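Local coordinates for translation initiation factor eIF2b-like protein,Translation initiation factor eIF2b-like protein (Chaetomium thermophilum, PDB 4ZEM) that forms the beta subunit of eIF2B, a complex that probably acts as guanine nucleotide exchange factor for eIF2 in translation initiation, at residues A177-I189 / P200-A212. Sequence-based numbering, arbitrary orientation. Where two conformers were deposited one is given.
Sequences ADDQIASFAEIQI and PSKTVERFLVKAA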
loop_
_atom_site.group_PDB
_atom_site.type_symbol
_atom_site.label_atom_id
_atom_site.label_comp_id
_atom_site.label_asym_id
_atom_site.label_seq_id
_atom_site.Cartn_x
_atom_site.Cartn_y
_atom_site.Cartn_z
ATOM N N ALA A 177 0.763 -4.555 -7.802
ATOM C CA ALA A 177 1.764 -3.515 -7.534
ATOM C C ALA A 177 3.211 -4.027 -7.552
ATOM O O ALA A 177 4.082 -3.395 -8.151
ATOM C CB ALA A 177 1.474 -2.834 -6.199
ATOM N N ASP A 178 3.469 -5.170 -6.920
ATOM C CA ASP A 178 4.833 -5.708 -6.856
ATOM C C ASP A 178 5.406 -6.032 -8.240
ATOM O O ASP A 178 6.568 -5.735 -8.527
ATOM C CB ASP A 178 4.877 -6.958 -5.972
ATOM C CG ASP A 178 4.898 -6.621 -4.488
ATOM O OD1 ASP A 178 4.980 -5.422 -4.155
ATOM O OD2 ASP A 178 4.855 -7.554 -3.656
ATOM N N ASP A 179 4.588 -6.642 -9.092
ATOM C CA ASP A 179 5.007 -6.967 -10.452
ATOM C C ASP A 179 5.218 -5.710 -11.283
ATOM O O ASP A 179 6.108 -5.657 -12.127
ATOM C CB ASP A 179 3.989 -7.877 -11.133
ATOM C CG ASP A 179 4.012 -9.289 -10.573
ATOM O OD1 ASP A 179 5.043 -9.674 -9.976
ATOM O OD2 ASP A 179 3.006 -10.014 -10.737
ATOM N N GLN A 180 4.368 -4.714 -11.081
ATOM C CA GLN A 180 4.514 -3.472 -11.820
ATOM C C GLN A 180 5.794 -2.762 -11.402
ATOM O O GLN A 180 6.519 -2.233 -12.243
ATOM C CB GLN A 180 3.293 -2.582 -11.629
ATOM C CG GLN A 180 2.116 -3.047 -12.452
ATOM C CD GLN A 180 0.835 -2.346 -12.082
ATOM O OE1 GLN A 180 0.737 -1.728 -11.024
ATOM N NE2 GLN A 180 -0.166 -2.454 -12.943
ATOM N N ILE A 181 6.078 -2.765 -10.103
ATOM C CA ILE A 181 7.316 -2.181 -9.603
ATOM C C ILE A 181 8.520 -2.942 -10.171
ATOM O O ILE A 181 9.499 -2.336 -10.621
ATOM C CB ILE A 181 7.353 -2.191 -8.064
ATOM C CG1 ILE A 181 6.290 -1.231 -7.509
ATOM C CG2 ILE A 181 8.738 -1.820 -7.559
ATOM C CD1 ILE A 181 6.133 -1.267 -6.000
ATOM N N ALA A 182 8.415 -4.269 -10.199
ATOM C CA ALA A 182 9.485 -5.125 -10.710
ATOM C C ALA A 182 9.729 -4.955 -12.213
ATOM O O ALA A 182 10.802 -5.296 -12.693
ATOM C CB ALA A 182 9.190 -6.589 -10.396
ATOM N N SER A 183 8.737 -4.471 -12.959
ATOM C CA SER A 183 8.910 -4.280 -14.407
ATOM C C SER A 183 9.922 -3.171 -14.714
ATOM O O SER A 183 10.370 -3.031 -15.845
ATOM C CB SER A 183 7.575 -3.977 -15.108
ATOM O OG SER A 183 6.974 -2.785 -14.640
ATOM N N PHE A 184 10.256 -2.362 -13.717
ATOM C CA PHE A 184 11.247 -1.307 -13.912
ATOM C C PHE A 184 12.633 -1.710 -13.419
ATOM O O PHE A 184 13.552 -0.895 -13.413
ATOM C CB PHE A 184 10.790 -0.020 -13.224
ATOM C CG PHE A 184 9.538 0.549 -13.815
ATOM C CD1 PHE A 184 8.300 0.298 -13.231
ATOM C CD2 PHE A 184 9.592 1.299 -14.984
ATOM C CE1 PHE A 184 7.133 0.801 -13.793
ATOM C CE2 PHE A 184 8.427 1.809 -15.548
ATOM C CZ PHE A 184 7.195 1.558 -14.951
ATOM N N ALA A 185 12.781 -2.970 -13.020
ATOM C CA ALA A 185 14.040 -3.453 -12.457
ATOM C C ALA A 185 15.225 -3.298 -13.419
ATOM O O ALA A 185 16.298 -2.869 -13.001
ATOM C CB ALA A 185 13.902 -4.900 -12.042
ATOM N N GLU A 186 15.041 -3.647 -14.694
ATOM C CA GLU A 186 16.136 -3.563 -15.665
ATOM C C GLU A 186 16.625 -2.126 -15.854
ATOM O O GLU A 186 17.784 -1.895 -16.193
ATOM C CB GLU A 186 15.727 -4.162 -17.015
ATOM C CG GLU A 186 14.344 -3.772 -17.490
ATOM C CD GLU A 186 13.921 -4.543 -18.727
ATOM O OE1 GLU A 186 14.661 -4.520 -19.736
ATOM O OE2 GLU A 186 12.847 -5.177 -18.687
ATOM N N ILE A 187 15.728 -1.168 -15.656
ATOM C CA ILE A 187 16.076 0.247 -15.680
ATOM C C ILE A 187 16.902 0.659 -14.455
ATOM O O ILE A 187 17.835 1.451 -14.565
ATOM C CB ILE A 187 14.808 1.124 -15.781
ATOM C CG1 ILE A 187 14.149 0.916 -17.144
ATOM C CG2 ILE A 187 15.139 2.597 -15.595
ATOM C CD1 ILE A 187 12.854 1.661 -17.313
ATOM N N GLN A 188 16.537 0.137 -13.287
ATOM C CA GLN A 188 17.234 0.472 -12.046
ATOM C C GLN A 188 18.553 -0.262 -11.826
ATOM O O GLN A 188 19.504 0.336 -11.319
ATOM C CB GLN A 188 16.314 0.231 -10.848
ATOM C CG GLN A 188 15.372 1.388 -10.589
ATOM C CD GLN A 188 16.126 2.676 -10.334
ATOM O OE1 GLN A 188 17.005 2.726 -9.475
ATOM N NE2 GLN A 188 15.798 3.721 -11.090
ATOM N N ILE A 189 18.610 -1.542 -12.188
ATOM C CA ILE A 189 19.829 -2.336 -12.012
ATOM C C ILE A 189 20.581 -2.609 -13.309
ATOM O O ILE A 189 20.000 -3.055 -14.300
ATOM C CB ILE A 189 19.540 -3.684 -11.334
ATOM C CG1 ILE A 189 19.134 -3.448 -9.887
ATOM C CG2 ILE A 189 20.777 -4.566 -11.318
ATOM C CD1 ILE A 189 17.740 -3.764 -9.644
ATOM N N PRO A 200 15.164 -7.017 3.068
ATOM C CA PRO A 200 14.209 -7.060 1.955
ATOM C C PRO A 200 12.852 -7.676 2.303
ATOM O O PRO A 200 12.773 -8.749 2.903
ATOM C CB PRO A 200 14.937 -7.912 0.900
ATOM C CG PRO A 200 15.952 -8.681 1.651
ATOM C CD PRO A 200 16.389 -7.782 2.767
ATOM N N SER A 201 11.792 -6.978 1.906
ATOM C CA SER A 201 10.418 -7.464 2.016
ATOM C C SER A 201 10.043 -8.254 0.762
ATOM O O SER A 201 10.876 -8.428 -0.128
ATOM C CB SER A 201 9.460 -6.288 2.198
ATOM O OG SER A 201 9.634 -5.336 1.154
ATOM N N LYS A 202 8.796 -8.716 0.681
ATOM C CA LYS A 202 8.333 -9.429 -0.511
ATOM C C LYS A 202 8.434 -8.607 -1.783
ATOM O O LYS A 202 8.769 -9.136 -2.842
ATOM C CB LYS A 202 6.891 -9.904 -0.337
ATOM C CG LYS A 202 6.763 -11.262 0.308
ATOM C CD LYS A 202 7.330 -12.305 -0.651
ATOM C CE LYS A 202 7.336 -13.699 -0.059
ATOM N NZ LYS A 202 7.706 -14.711 -1.088
ATOM N N THR A 203 8.141 -7.317 -1.674
ATOM C CA THR A 203 8.215 -6.421 -2.816
ATOM C C THR A 203 9.643 -6.342 -3.348
ATOM O O THR A 203 9.860 -6.393 -4.555
ATOM C CB THR A 203 7.715 -5.018 -2.451
ATOM O OG1 THR A 203 6.345 -5.104 -2.060
ATOM C CG2 THR A 203 7.835 -4.075 -3.645
ATOM N N VAL A 204 10.611 -6.236 -2.443
ATOM C CA VAL A 204 12.013 -6.186 -2.828
ATOM C C VAL A 204 12.456 -7.530 -3.415
ATOM O O VAL A 204 13.191 -7.577 -4.407
ATOM C CB VAL A 204 12.920 -5.825 -1.631
ATOM C CG1 VAL A 204 14.382 -5.809 -2.058
ATOM C CG2 VAL A 204 12.522 -4.476 -1.055
ATOM N N GLU A 205 11.989 -8.619 -2.816
ATOM C CA GLU A 205 12.330 -9.947 -3.306
ATOM C C GLU A 205 11.848 -10.132 -4.746
ATOM O O GLU A 205 12.598 -10.610 -5.594
ATOM C CB GLU A 205 11.738 -11.030 -2.399
ATOM C CG GLU A 205 12.348 -11.075 -0.994
ATOM C CD GLU A 205 11.808 -12.221 -0.143
ATOM O OE1 GLU A 205 11.185 -13.147 -0.709
ATOM O OE2 GLU A 205 11.995 -12.188 1.094
ATOM N N ARG A 206 10.610 -9.737 -5.025
ATOM C CA ARG A 206 10.065 -9.883 -6.369
ATOM C C ARG A 206 10.815 -8.985 -7.351
ATOM O O ARG A 206 10.999 -9.343 -8.515
ATOM C CB ARG A 206 8.565 -9.575 -6.385
ATOM C CG ARG A 206 7.727 -10.557 -5.565
ATOM C CD ARG A 206 6.259 -10.507 -5.962
ATOM N NE ARG A 206 5.430 -11.392 -5.146
ATOM C CZ ARG A 206 4.560 -10.971 -4.231
ATOM N NH1 ARG A 206 3.847 -11.847 -3.537
ATOM N NH2 ARG A 206 4.394 -9.674 -4.012
ATOM N N PHE A 207 11.259 -7.828 -6.865
ATOM C CA PHE A 207 12.047 -6.903 -7.658
ATOM C C PHE A 207 13.424 -7.487 -8.011
ATOM O O PHE A 207 13.847 -7.451 -9.172
ATOM C CB PHE A 207 12.193 -5.600 -6.878
ATOM C CG PHE A 207 12.956 -4.524 -7.599
ATOM C CD1 PHE A 207 12.307 -3.666 -8.471
ATOM C CD2 PHE A 207 14.311 -4.343 -7.370
ATOM C CE1 PHE A 207 12.998 -2.661 -9.121
ATOM C CE2 PHE A 207 15.004 -3.336 -8.011
ATOM C CZ PHE A 207 14.352 -2.495 -8.893
ATOM N N LEU A 208 14.112 -8.040 -7.015
ATOM C CA LEU A 208 15.434 -8.615 -7.242
ATOM C C LEU A 208 15.387 -9.848 -8.139
ATOM O O LEU A 208 16.212 -10.001 -9.046
ATOM C CB LEU A 208 16.092 -8.972 -5.913
ATOM C CG LEU A 208 16.421 -7.777 -5.020
ATOM C CD1 LEU A 208 16.944 -8.263 -3.673
ATOM C CD2 LEU A 208 17.413 -6.833 -5.703
ATOM N N VAL A 209 14.412 -10.719 -7.890
ATOM C CA VAL A 209 14.240 -11.936 -8.678
ATOM C C VAL A 209 13.944 -11.625 -10.147
ATOM O O VAL A 209 14.478 -12.282 -11.046
ATOM C CB VAL A 209 13.118 -12.827 -8.075
ATOM C CG1 VAL A 209 12.606 -13.852 -9.077
ATOM C CG2 VAL A 209 13.621 -13.499 -6.802
ATOM N N LYS A 210 13.120 -10.608 -10.386
ATOM C CA LYS A 210 12.781 -10.196 -11.742
ATOM C C LYS A 210 14.033 -9.650 -12.428
ATOM O O LYS A 210 14.314 -9.968 -13.585
ATOM C CB LYS A 210 11.670 -9.141 -11.727
ATOM C CG LYS A 210 10.820 -9.067 -13.001
ATOM C CD LYS A 210 11.534 -8.518 -14.211
ATOM C CE LYS A 210 10.567 -8.413 -15.379
ATOM N NZ LYS A 210 9.893 -9.706 -15.660
ATOM N N ALA A 211 14.782 -8.832 -11.696
ATOM C CA ALA A 211 15.992 -8.224 -12.227
ATOM C C ALA A 211 16.997 -9.302 -12.625
ATOM O O ALA A 211 17.664 -9.196 -13.656
ATOM C CB ALA A 211 16.599 -7.276 -11.198
ATOM N N ALA A 212 17.066 -10.354 -11.817
ATOM C CA ALA A 212 17.978 -11.468 -12.053
ATOM C C ALA A 212 17.699 -12.143 -13.394
ATOM O O ALA A 212 18.609 -12.688 -14.021
ATOM C CB ALA A 212 17.879 -12.478 -10.924
HETATM O O HOH W 1 8.792 -5.287 -6.986
#
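The ring of F207, on helix 202-214, is a knob in a hole formed by I181 and A182 at the end of helix 154-182 and by A185 and Q188 of the short helix 185-188. With CG anti to the backbone N (chi1 -178°), the ring swings across to the other segment. The methyl of A185 sits over one ring face, a CH-pi contact with CB 4.0 Å from the centroid, while I181 O and Q188 CB lie at the ring edge. I189 reaches in from the opposite direction, its CD1 meeting the ring obliquely and also lying 4.0 Å from A211 CB. Beside it, A185 CB packs on A211 CB at 3.7 Å. Cut back to an alanine, F207 would probably leave a gap between the two helices and take from A185 its CH-pi partner.

Toward the start of both segments, D178 works with both carboxylate oxygens. T203 OG1 donates to OD1 on its syn side, but from well out of the carboxylate plane. OD2 pairs with R206 NH2 in a salt bridge, modelled implausibly short and in one of two R206 conformers, hence doubtful in detail; the carboxylate meets the guanidinium at its edge, the planes 45° apart. A water donates to both D178 O (2.7 Å) and T203 O (2.9 Å), bridging the backbones. K210 bends at chi2 to lay its CD 3.6 Å from A182 O.

The segments 177-182 and 202-212 of the two helices cross at -42°, their axes 8.6 Å apart. They pack against the mostly parallel sheet, consistent with a Rossmann-like fold: I181 and F207 both touch L361 of strand 359-362 and L304 of strand 301-304.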